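Local coordinates for maltose ABC transporter, periplasmic maltose-binding protein (Thermotoga maritima, PDB 2GHB) that probably captures maltose or related sugars in the periplasm and delivers them to a membrane-embedded ABC importer, at residues L74-P79 with L277-L282; G103-M108 with L302-D307; L92-Y97 with G328-N333. All coordinates share one frame; numbering follows the deposited sequence.

Contact 1 (L74-P79 with L277-L282); sequences LIEPIP and LAIEFL
I279 and L282, one helical turn apart on helix 275-286, meet the loop E76-P79 in an apolar patch of the periplasmic-binding-protein fold, where a helix covering the mixed sheet is met by the loop that follows helix 66-71. All that passes between the two segments is van der Waals contact, and the buried surface is modest, 191 Å².

I279 gives most of the helix's share and takes part in three of the four residue contacts. Its CG1 stands anti to the carbonyl carbon (chi1 -73°) and the chain then runs extended (chi2 167°), which carries CD1 out to the loop. There CD1 lies against the aliphatic part of E76, 3.9 Å from E76 CG, the two side chains crossing at about a right angle; it also comes within 4.1 Å of P77 O. The other branch, CG2, meets P79 CD at 4.1 Å. A beta-branched residue suits this place because its two arms serve different loop residues at once.

The charged end of E76 has a separate task: OE1 makes a salt bridge with K275, at the start of the same helix. A glutamate thus serves twice, its methylenes packing on I279 while its carboxylate pairs with the lysine. The backbone of I78 is hydrogen-bonded to L101.

L282 lies deeper, its side chain also touching F266 and V268 of strand 260-268, so a leucine fits between loop and sheet. I78 crosses it nearly at right angles, bending toward the helix until CD1 lies 3.9 Å from L282 CD2.

Contact 2 (G103-M108 with L302-D307); sequences GIPYAM and LPSRKD
The flat peptide carbonyl of P105 is met over its face by the hydroxyl of S304: OG donates to P105 O at 2.6 Å from a position 51° out of the carbonyl plane, not along a lone pair. The guanidinium of R305 is met at its edge and in its plane by the carboxylate of D307. NE and NH2 each donate to one oxygen, side-on, and each oxygen accepts on its syn lone pair, with R305 NE 3.0 Å from D307 OD1. R305 NH2 also forms a salt bridge with D83, so one arginine ties two acidic residues together beside the start of helix 306-312, where it is the N-cap residue.

S304 owes its reach to its first torsion (chi1 60°), which sets OG between the backbone N and the carbonyl carbon, while CB rests 3.9 Å from P105 CG. A small hydroxyl residue suits this buried spot, being short enough for the carbonyl and apolar enough at CB for the proline ring. With an alanine here the hydroxyl is gone, and the buried P105 O is likely to be left without this donor, the two segments losing their bond at this point.

Farther along, M108 N donates to L302 O at 2.8 Å, a fairly straight bond (159° at the hydrogen), and A107 CA adds a CH···O contact to the same oxygen at 3.1 Å. Packing is tight here: M108 CE lies 3.2 Å from P303 O, and L302 CB the same distance from M108 O. The flexible methionine and the leucine both continue onto T322 of helix 316-327.

Segment 302-303 thus adds a short, weakly bonded antiparallel edge to strand 100-116, on whose other flank Y106 and A107 together face Q264 of strand 260-268, a classic beta bulge.

Contact 3 (L92-Y97 with G328-N333); sequences LNAFSY and GIPMPN
N333 turns its amide toward the backbone of A94 and S96 by two torsions: chi1 of 59° swings CG between its own backbone N and carbonyl carbon, and chi2 of 18° directs ND2 at both carbonyl oxygens. The bond to S96 O, 3.1 Å, is the straighter and lies in the amide plane; the one to A94 O, 3.0 Å, is more bent and comes from above that carbonyl's plane. An asparagine fits because one short amide offers two N-H groups, one for each of two backbone oxygens that converge on its nitrogen.

The place is a helix-to-strand junction in the periplasmic-binding-protein fold. Helix 89-94 gives way to strand 96-97, which pairs with strand 100-116, while the incoming segment 329-330 runs parallel to strand 260-268. The turn has its own tie, S96 OG donating to L92 O at 2.8 Å.

Apolar contact is supplied by P330, whose ring lies against A94: CB is 3.6 Å from A94 CB, and CG sits over A94 N and CA. The small alanine side chain lets the proline ring come this close. At the oxygen end of the amide, N333 OD1 lies at the edge of the Y97 ring, near its plane, 4.2 Å from CD1, with ring and amide planes 57° apart. A water donor that other acceptors may share lies 2.8 Å from N333 OD1 and 3.0 Å from S96 O.

How the contacts relate
Strand 100-116 is the common thread. Contacts 1 and 2, with centres about 17 Å apart, touch where I78 CG1 meets G103 N at 3.7 Å and L282 CG meets I104 CG1 at 3.7 Å. Contacts 2 and 3 are nearer, about 12 Å between centres, and meet through F95 CD1 on G103 CA (3.8 Å) and L92 CD2 on P105 CD (3.8 Å), with strand 96-97 beside strand 100-116 in the sheet. Contacts 1 and 3 stay about 6 Å apart at their nearest atoms. In this family the ligand usually lies in a cleft between two lobes.

Contact 1 (L74-P79 with L277-L282)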
loop_
_atom_site.group_PDB
_atom_site.type_symbol
_atom_site.label_atom_id
_atom_site.label_comp_id
_atom_site.label_asym_id
_atom_site.label_seq_id
_atom_site.Cartn_x
_atom_site.Cartn_y
_atom_site.Cartn_z
ATOM N N LEU A 74 -18.962 -1.379 13.684
ATOM C CA LEU A 74 -19.054 -2.786 13.278
ATOM C C LEU A 74 -17.762 -3.587 13.518
ATOM O O LEU A 74 -17.768 -4.811 13.454
ATOM C CB LEU A 74 -19.484 -2.901 11.812
ATOM C CG LEU A 74 -20.847 -2.350 11.407
ATOM C CD1 LEU A 74 -21.032 -2.526 9.914
ATOM C CD2 LEU A 74 -21.994 -3.031 12.180
ATOM N N ILE A 75 -16.661 -2.901 13.775
ATOM C CA ILE A 75 -15.432 -3.582 14.100
ATOM C C ILE A 75 -14.937 -3.034 15.393
ATOM O O ILE A 75 -15.159 -1.864 15.723
ATOM C CB ILE A 75 -14.341 -3.525 12.974
ATOM C CG1 ILE A 75 -14.029 -2.070 12.552
ATOM C CG2 ILE A 75 -14.782 -4.332 11.813
ATOM C CD1 ILE A 75 -12.807 -1.969 11.645
ATOM N N GLU A 76 -14.258 -3.901 16.122
ATOM C CA GLU A 76 -13.885 -3.645 17.501
ATOM C C GLU A 76 -12.458 -3.111 17.587
ATOM O O GLU A 76 -11.579 -3.616 16.898
ATOM C CB GLU A 76 -14.023 -4.972 18.272
ATOM C CG GLU A 76 -13.704 -4.925 19.748
ATOM C CD GLU A 76 -14.740 -4.170 20.563
ATOM O OE1 GLU A 76 -15.851 -3.953 20.075
ATOM O OE2 GLU A 76 -14.428 -3.822 21.710
ATOM N N PRO A 77 -12.217 -2.098 18.438
ATOM C CA PRO A 77 -10.836 -1.731 18.755
ATOM C C PRO A 77 -10.018 -2.908 19.337
ATOM O O PRO A 77 -10.560 -3.725 20.094
ATOM C CB PRO A 77 -10.977 -0.585 19.775
ATOM C CG PRO A 77 -12.385 -0.073 19.638
ATOM C CD PRO A 77 -13.201 -1.229 19.107
ATOM N N ILE A 78 -8.731 -2.966 18.971
ATOM C CA ILE A 78 -7.825 -4.002 19.400
ATOM C C ILE A 78 -6.924 -3.418 20.486
ATOM O O ILE A 78 -6.119 -2.509 20.220
ATOM C CB ILE A 78 -6.941 -4.529 18.228
ATOM C CG1 ILE A 78 -7.794 -4.942 17.019
ATOM C CG2 ILE A 78 -6.104 -5.680 18.687
ATOM C CD1 ILE A 78 -8.775 -6.046 17.279
ATOM N N PRO A 79 -7.059 -3.921 21.719
ATOM C CA PRO A 79 -6.261 -3.330 22.762
ATOM C C PRO A 79 -4.785 -3.595 22.502
ATOM O O PRO A 79 -4.422 -4.577 21.838
ATOM C CB PRO A 79 -6.744 -4.037 24.042
ATOM C CG PRO A 79 -8.017 -4.669 23.695
ATOM C CD PRO A 79 -7.914 -5.006 22.230
ATOM N N LEU A 277 -13.151 -13.554 23.115
ATOM C CA LEU A 277 -12.422 -14.727 22.643
ATOM C C LEU A 277 -11.899 -14.515 21.229
ATOM O O LEU A 277 -10.821 -14.990 20.910
ATOM C CB LEU A 277 -13.267 -16.014 22.739
ATOM C CG LEU A 277 -13.352 -16.635 24.171
ATOM C CD1 LEU A 277 -12.060 -17.290 24.624
ATOM C CD2 LEU A 277 -13.728 -15.597 25.208
ATOM N N ALA A 278 -12.645 -13.796 20.399
ATOM C CA ALA A 278 -12.171 -13.407 19.043
ATOM C C ALA A 278 -10.876 -12.614 19.113
ATOM O O ALA A 278 -9.915 -12.920 18.408
ATOM C CB ALA A 278 -13.248 -12.633 18.276
ATOM N N ILE A 279 -10.840 -11.619 19.991
ATOM C CA ILE A 279 -9.649 -10.809 20.209
ATOM C C ILE A 279 -8.476 -11.635 20.736
ATOM O O ILE A 279 -7.324 -11.386 20.367
ATOM C CB ILE A 279 -9.932 -9.656 21.164
ATOM C CG1 ILE A 279 -10.773 -8.597 20.451
ATOM C CG2 ILE A 279 -8.641 -8.991 21.620
ATOM C CD1 ILE A 279 -11.364 -7.571 21.366
ATOM N N GLU A 280 -8.750 -12.584 21.634
ATOM C CA GLU A 280 -7.717 -13.482 22.116
ATOM C C GLU A 280 -7.167 -14.356 20.966
ATOM O O GLU A 280 -5.959 -14.466 20.837
ATOM C CB GLU A 280 -8.224 -14.368 23.257
ATOM C CG GLU A 280 -7.136 -15.245 23.905
ATOM C CD GLU A 280 -6.120 -14.485 24.761
ATOM O OE1 GLU A 280 -6.264 -13.274 25.034
ATOM O OE2 GLU A 280 -5.155 -15.121 25.198
ATOM N N PHE A 281 -8.040 -14.932 20.140
ATOM C CA PHE A 281 -7.605 -15.709 18.988
ATOM C C PHE A 281 -6.735 -14.856 18.029
ATOM O O PHE A 281 -5.707 -15.305 17.524
ATOM C CB PHE A 281 -8.804 -16.298 18.208
ATOM C CG PHE A 281 -8.401 -17.260 17.106
ATOM C CD1 PHE A 281 -7.532 -18.320 17.370
ATOM C CD2 PHE A 281 -8.881 -17.117 15.804
ATOM C CE1 PHE A 281 -7.148 -19.226 16.361
ATOM C CE2 PHE A 281 -8.485 -18.029 14.801
ATOM C CZ PHE A 281 -7.609 -19.083 15.103
ATOM N N LEU A 282 -7.190 -13.632 17.773
ATOM C CA LEU A 282 -6.518 -12.727 16.885
ATOM C C LEU A 282 -5.167 -12.305 17.403
ATOM O O LEU A 282 -4.206 -12.330 16.652
ATOM C CB LEU A 282 -7.400 -11.514 16.601
ATOM C CG LEU A 282 -6.836 -10.499 15.592
ATOM C CD1 LEU A 282 -6.561 -11.166 14.289
ATOM C CD2 LEU A 282 -7.830 -9.364 15.403
#

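Contact 2 (G103-M108 with L302-D307)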
loop_
_atom_site.group_PDB
_atom_site.type_symbol
_atom_site.label_atom_id
_atom_site.label_comp_id
_atom_site.label_asym_id
_atom_site.label_seq_id
_atom_site.Cartn_x
_atom_site.Cartn_y
_atom_site.Cartn_z
ATOM N N GLY A 103 -7.414 -3.382 13.684
ATOM C CA GLY A 103 -7.122 -4.673 13.055
ATOM C C GLY A 103 -5.662 -5.074 13.168
ATOM O O GLY A 103 -4.827 -4.283 13.604
ATOM N N ILE A 104 -5.371 -6.321 12.787
ATOM C CA ILE A 104 -4.010 -6.858 12.782
ATOM C C ILE A 104 -3.664 -7.095 11.334
ATOM O O ILE A 104 -4.241 -7.959 10.695
ATOM C CB ILE A 104 -3.910 -8.170 13.557
ATOM C CG1 ILE A 104 -4.245 -7.932 15.047
ATOM C CG2 ILE A 104 -2.520 -8.798 13.374
ATOM C CD1 ILE A 104 -3.278 -6.992 15.778
ATOM N N PRO A 105 -2.722 -6.321 10.797
ATOM C CA PRO A 105 -2.393 -6.456 9.379
ATOM C C PRO A 105 -1.538 -7.713 9.112
ATOM O O PRO A 105 -0.730 -8.076 9.936
ATOM C CB PRO A 105 -1.570 -5.186 9.113
ATOM C CG PRO A 105 -0.902 -4.929 10.361
ATOM C CD PRO A 105 -1.854 -5.344 11.460
ATOM N N TYR A 106 -1.713 -8.347 7.974
ATOM C CA TYR A 106 -0.861 -9.463 7.575
ATOM C C TYR A 106 -0.073 -9.259 6.258
ATOM O O TYR A 106 0.834 -10.065 5.953
ATOM C CB TYR A 106 -1.667 -10.726 7.437
ATOM C CG TYR A 106 -2.748 -10.686 6.396
ATOM C CD1 TYR A 106 -2.490 -11.074 5.093
ATOM C CD2 TYR A 106 -4.035 -10.310 6.717
ATOM C CE1 TYR A 106 -3.475 -11.074 4.132
ATOM C CE2 TYR A 106 -5.057 -10.292 5.739
ATOM C CZ TYR A 106 -4.770 -10.679 4.470
ATOM O OH TYR A 106 -5.741 -10.675 3.487
ATOM N N ALA A 107 -0.408 -8.216 5.492
ATOM C CA ALA A 107 0.199 -7.983 4.185
ATOM C C ALA A 107 0.128 -6.526 3.808
ATOM O O ALA A 107 -0.885 -5.870 4.079
ATOM C CB ALA A 107 -0.503 -8.812 3.113
ATOM N N MET A 108 1.184 -6.054 3.145
ATOM C CA MET A 108 1.292 -4.696 2.614
ATOM C C MET A 108 1.549 -4.772 1.095
ATOM O O MET A 108 1.949 -5.813 0.558
ATOM C CB MET A 108 2.461 -3.946 3.249
ATOM C CG MET A 108 2.361 -3.660 4.715
ATOM S SD MET A 108 3.686 -2.624 5.330
ATOM C CE MET A 108 5.155 -3.622 5.113
ATOM N N LEU A 302 3.898 -8.906 0.748
ATOM C CA LEU A 302 4.832 -8.186 1.631
ATOM C C LEU A 302 4.359 -8.298 3.092
ATOM O O LEU A 302 3.222 -7.953 3.375
ATOM C CB LEU A 302 4.966 -6.686 1.266
ATOM C CG LEU A 302 5.055 -6.299 -0.212
ATOM C CD1 LEU A 302 5.223 -4.819 -0.370
ATOM C CD2 LEU A 302 6.169 -7.049 -0.888
ATOM N N PRO A 303 5.227 -8.782 3.995
ATOM C CA PRO A 303 4.820 -9.021 5.373
ATOM C C PRO A 303 4.569 -7.741 6.154
ATOM O O PRO A 303 5.194 -6.699 5.880
ATOM C CB PRO A 303 6.011 -9.774 5.973
ATOM C CG PRO A 303 7.161 -9.391 5.136
ATOM C CD PRO A 303 6.640 -9.141 3.777
ATOM N N SER A 304 3.655 -7.834 7.120
ATOM C CA SER A 304 3.351 -6.735 8.032
ATOM C C SER A 304 4.303 -6.686 9.236
ATOM O O SER A 304 4.309 -5.698 9.969
ATOM C CB SER A 304 1.915 -6.899 8.526
ATOM O OG SER A 304 1.784 -8.151 9.203
ATOM N N ARG A 305 5.113 -7.743 9.424
ATOM C CA ARG A 305 6.021 -7.869 10.565
ATOM C C ARG A 305 7.491 -7.819 10.151
ATOM O O ARG A 305 7.905 -8.458 9.175
ATOM C CB ARG A 305 5.790 -9.188 11.326
ATOM C CG ARG A 305 4.483 -9.268 12.092
ATOM C CD ARG A 305 4.386 -10.555 12.855
ATOM N NE ARG A 305 5.358 -10.600 13.944
ATOM C CZ ARG A 305 5.060 -10.696 15.241
ATOM N NH1 ARG A 305 3.809 -10.810 15.646
ATOM N NH2 ARG A 305 6.037 -10.734 16.136
ATOM N N LYS A 306 8.263 -7.063 10.916
ATOM C CA LYS A 306 9.680 -6.856 10.671
ATOM C C LYS A 306 10.452 -8.155 10.850
ATOM O O LYS A 306 11.363 -8.452 10.078
ATOM C CB LYS A 306 10.209 -5.770 11.603
ATOM C CG LYS A 306 9.616 -4.379 11.349
ATOM C CD LYS A 306 9.968 -3.346 12.421
ATOM C CE LYS A 306 9.300 -3.623 13.767
ATOM N NZ LYS A 306 9.474 -2.465 14.737
ATOM N N ASP A 307 10.049 -8.963 11.827
ATOM C CA ASP A 307 10.742 -10.224 12.095
ATOM C C ASP A 307 10.389 -11.334 11.080
ATOM O O ASP A 307 11.146 -12.296 10.932
ATOM C CB ASP A 307 10.554 -10.672 13.555
ATOM C CG ASP A 307 9.107 -10.626 14.006
ATOM O OD1 ASP A 307 8.242 -10.376 13.173
ATOM O OD2 ASP A 307 8.832 -10.817 15.200
#

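Contact 3 (L92-Y97 with G328-N333)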
loop_
_atom_site.group_PDB
_atom_site.type_symbol
_atom_site.label_atom_id
_atom_site.label_comp_id
_atom_site.label_asym_id
_atom_site.label_seq_id
_atom_site.Cartn_x
_atom_site.Cartn_y
_atom_site.Cartn_z
ATOM N N LEU A 92 0.218 -0.862 10.903
ATOM C CA LEU A 92 -0.627 -0.595 12.068
ATOM C C LEU A 92 -1.377 0.695 11.874
ATOM O O LEU A 92 -2.576 0.759 12.145
ATOM C CB LEU A 92 0.194 -0.532 13.364
ATOM C CG LEU A 92 0.907 -1.821 13.773
ATOM C CD1 LEU A 92 1.656 -1.600 15.076
ATOM C CD2 LEU A 92 -0.018 -3.018 13.885
ATOM N N ASN A 93 -0.694 1.721 11.360
ATOM C CA ASN A 93 -1.353 3.020 11.107
ATOM C C ASN A 93 -2.458 2.846 10.100
ATOM O O ASN A 93 -3.545 3.412 10.229
ATOM C CB ASN A 93 -0.357 4.084 10.610
ATOM C CG ASN A 93 0.566 4.610 11.696
ATOM O OD1 ASN A 93 0.380 4.352 12.893
ATOM N ND2 ASN A 93 1.605 5.358 11.271
ATOM N N ALA A 94 -2.216 2.032 9.090
ATOM C CA ALA A 94 -3.222 1.784 8.067
ATOM C C ALA A 94 -4.496 1.143 8.623
ATOM O O ALA A 94 -5.575 1.337 8.068
ATOM C CB ALA A 94 -2.653 0.905 6.996
ATOM N N PHE A 95 -4.350 0.348 9.681
ATOM C CA PHE A 95 -5.504 -0.260 10.367
ATOM C C PHE A 95 -5.973 0.530 11.602
ATOM O O PHE A 95 -6.662 -0.024 12.440
ATOM C CB PHE A 95 -5.254 -1.765 10.685
ATOM C CG PHE A 95 -5.785 -2.652 9.615
ATOM C CD1 PHE A 95 -7.116 -3.058 9.632
ATOM C CD2 PHE A 95 -5.004 -2.974 8.522
ATOM C CE1 PHE A 95 -7.640 -3.804 8.595
ATOM C CE2 PHE A 95 -5.515 -3.716 7.477
ATOM C CZ PHE A 95 -6.846 -4.120 7.504
ATOM N N SER A 96 -5.608 1.819 11.677
ATOM C CA SER A 96 -5.902 2.649 12.825
ATOM C C SER A 96 -6.856 3.764 12.432
ATOM O O SER A 96 -6.890 4.239 11.285
ATOM C CB SER A 96 -4.648 3.245 13.435
ATOM O OG SER A 96 -3.854 2.288 14.086
ATOM N N TYR A 97 -7.681 4.162 13.387
ATOM C CA TYR A 97 -8.617 5.235 13.128
ATOM C C TYR A 97 -8.944 5.942 14.445
ATOM O O TYR A 97 -9.102 5.301 15.493
ATOM C CB TYR A 97 -9.855 4.693 12.422
ATOM C CG TYR A 97 -10.955 5.704 12.235
ATOM C CD1 TYR A 97 -10.982 6.534 11.126
ATOM C CD2 TYR A 97 -11.980 5.830 13.181
ATOM C CE1 TYR A 97 -11.996 7.465 10.954
ATOM C CE2 TYR A 97 -13.011 6.754 13.019
ATOM C CZ TYR A 97 -13.007 7.578 11.905
ATOM O OH TYR A 97 -14.026 8.497 11.730
ATOM N N GLY A 328 6.437 4.117 3.297
ATOM C CA GLY A 328 5.249 4.697 2.738
ATOM C C GLY A 328 4.219 5.218 3.732
ATOM O O GLY A 328 4.421 5.205 4.952
ATOM N N ILE A 329 3.106 5.660 3.153
ATOM C CA ILE A 329 1.982 6.280 3.828
ATOM C C ILE A 329 0.714 5.530 3.417
ATOM O O ILE A 329 0.449 5.382 2.215
ATOM C CB ILE A 329 1.883 7.751 3.359
ATOM C CG1 ILE A 329 3.096 8.504 3.907
ATOM C CG2 ILE A 329 0.603 8.378 3.826
ATOM C CD1 ILE A 329 3.372 9.657 3.210
ATOM N N PRO A 330 -0.068 5.028 4.398
ATOM C CA PRO A 330 -1.292 4.342 4.028
ATOM C C PRO A 330 -2.245 5.197 3.192
ATOM O O PRO A 330 -2.394 6.391 3.444
ATOM C CB PRO A 330 -1.955 4.032 5.391
ATOM C CG PRO A 330 -0.913 4.131 6.376
ATOM C CD PRO A 330 0.094 5.094 5.863
ATOM N N MET A 331 -2.915 4.600 2.228
ATOM C CA MET A 331 -3.946 5.334 1.536
ATOM C C MET A 331 -5.022 5.653 2.579
ATOM O O MET A 331 -5.442 4.763 3.308
ATOM C CB MET A 331 -4.508 4.515 0.389
ATOM C CG MET A 331 -3.457 4.285 -0.682
ATOM S SD MET A 331 -4.043 3.434 -2.114
ATOM C CE MET A 331 -3.729 1.741 -1.648
ATOM N N PRO A 332 -5.427 6.931 2.703
ATOM C CA PRO A 332 -6.362 7.248 3.804
ATOM C C PRO A 332 -7.618 6.378 3.784
ATOM O O PRO A 332 -8.253 6.212 2.753
ATOM C CB PRO A 332 -6.649 8.750 3.599
ATOM C CG PRO A 332 -5.350 9.258 2.934
ATOM C CD PRO A 332 -5.075 8.143 1.940
ATOM N N ASN A 333 -7.917 5.806 4.950
ATOM C CA ASN A 333 -8.992 4.822 5.121
ATOM C C ASN A 333 -10.368 5.453 5.461
ATOM O O ASN A 333 -11.245 4.816 6.080
ATOM C CB ASN A 333 -8.590 3.750 6.170
ATOM C CG ASN A 333 -8.272 4.318 7.529
ATOM O OD1 ASN A 333 -8.639 5.452 7.861
ATOM N ND2 ASN A 333 -7.554 3.547 8.329
HETATM O O HOH W 1 -7.612 6.880 10.038
#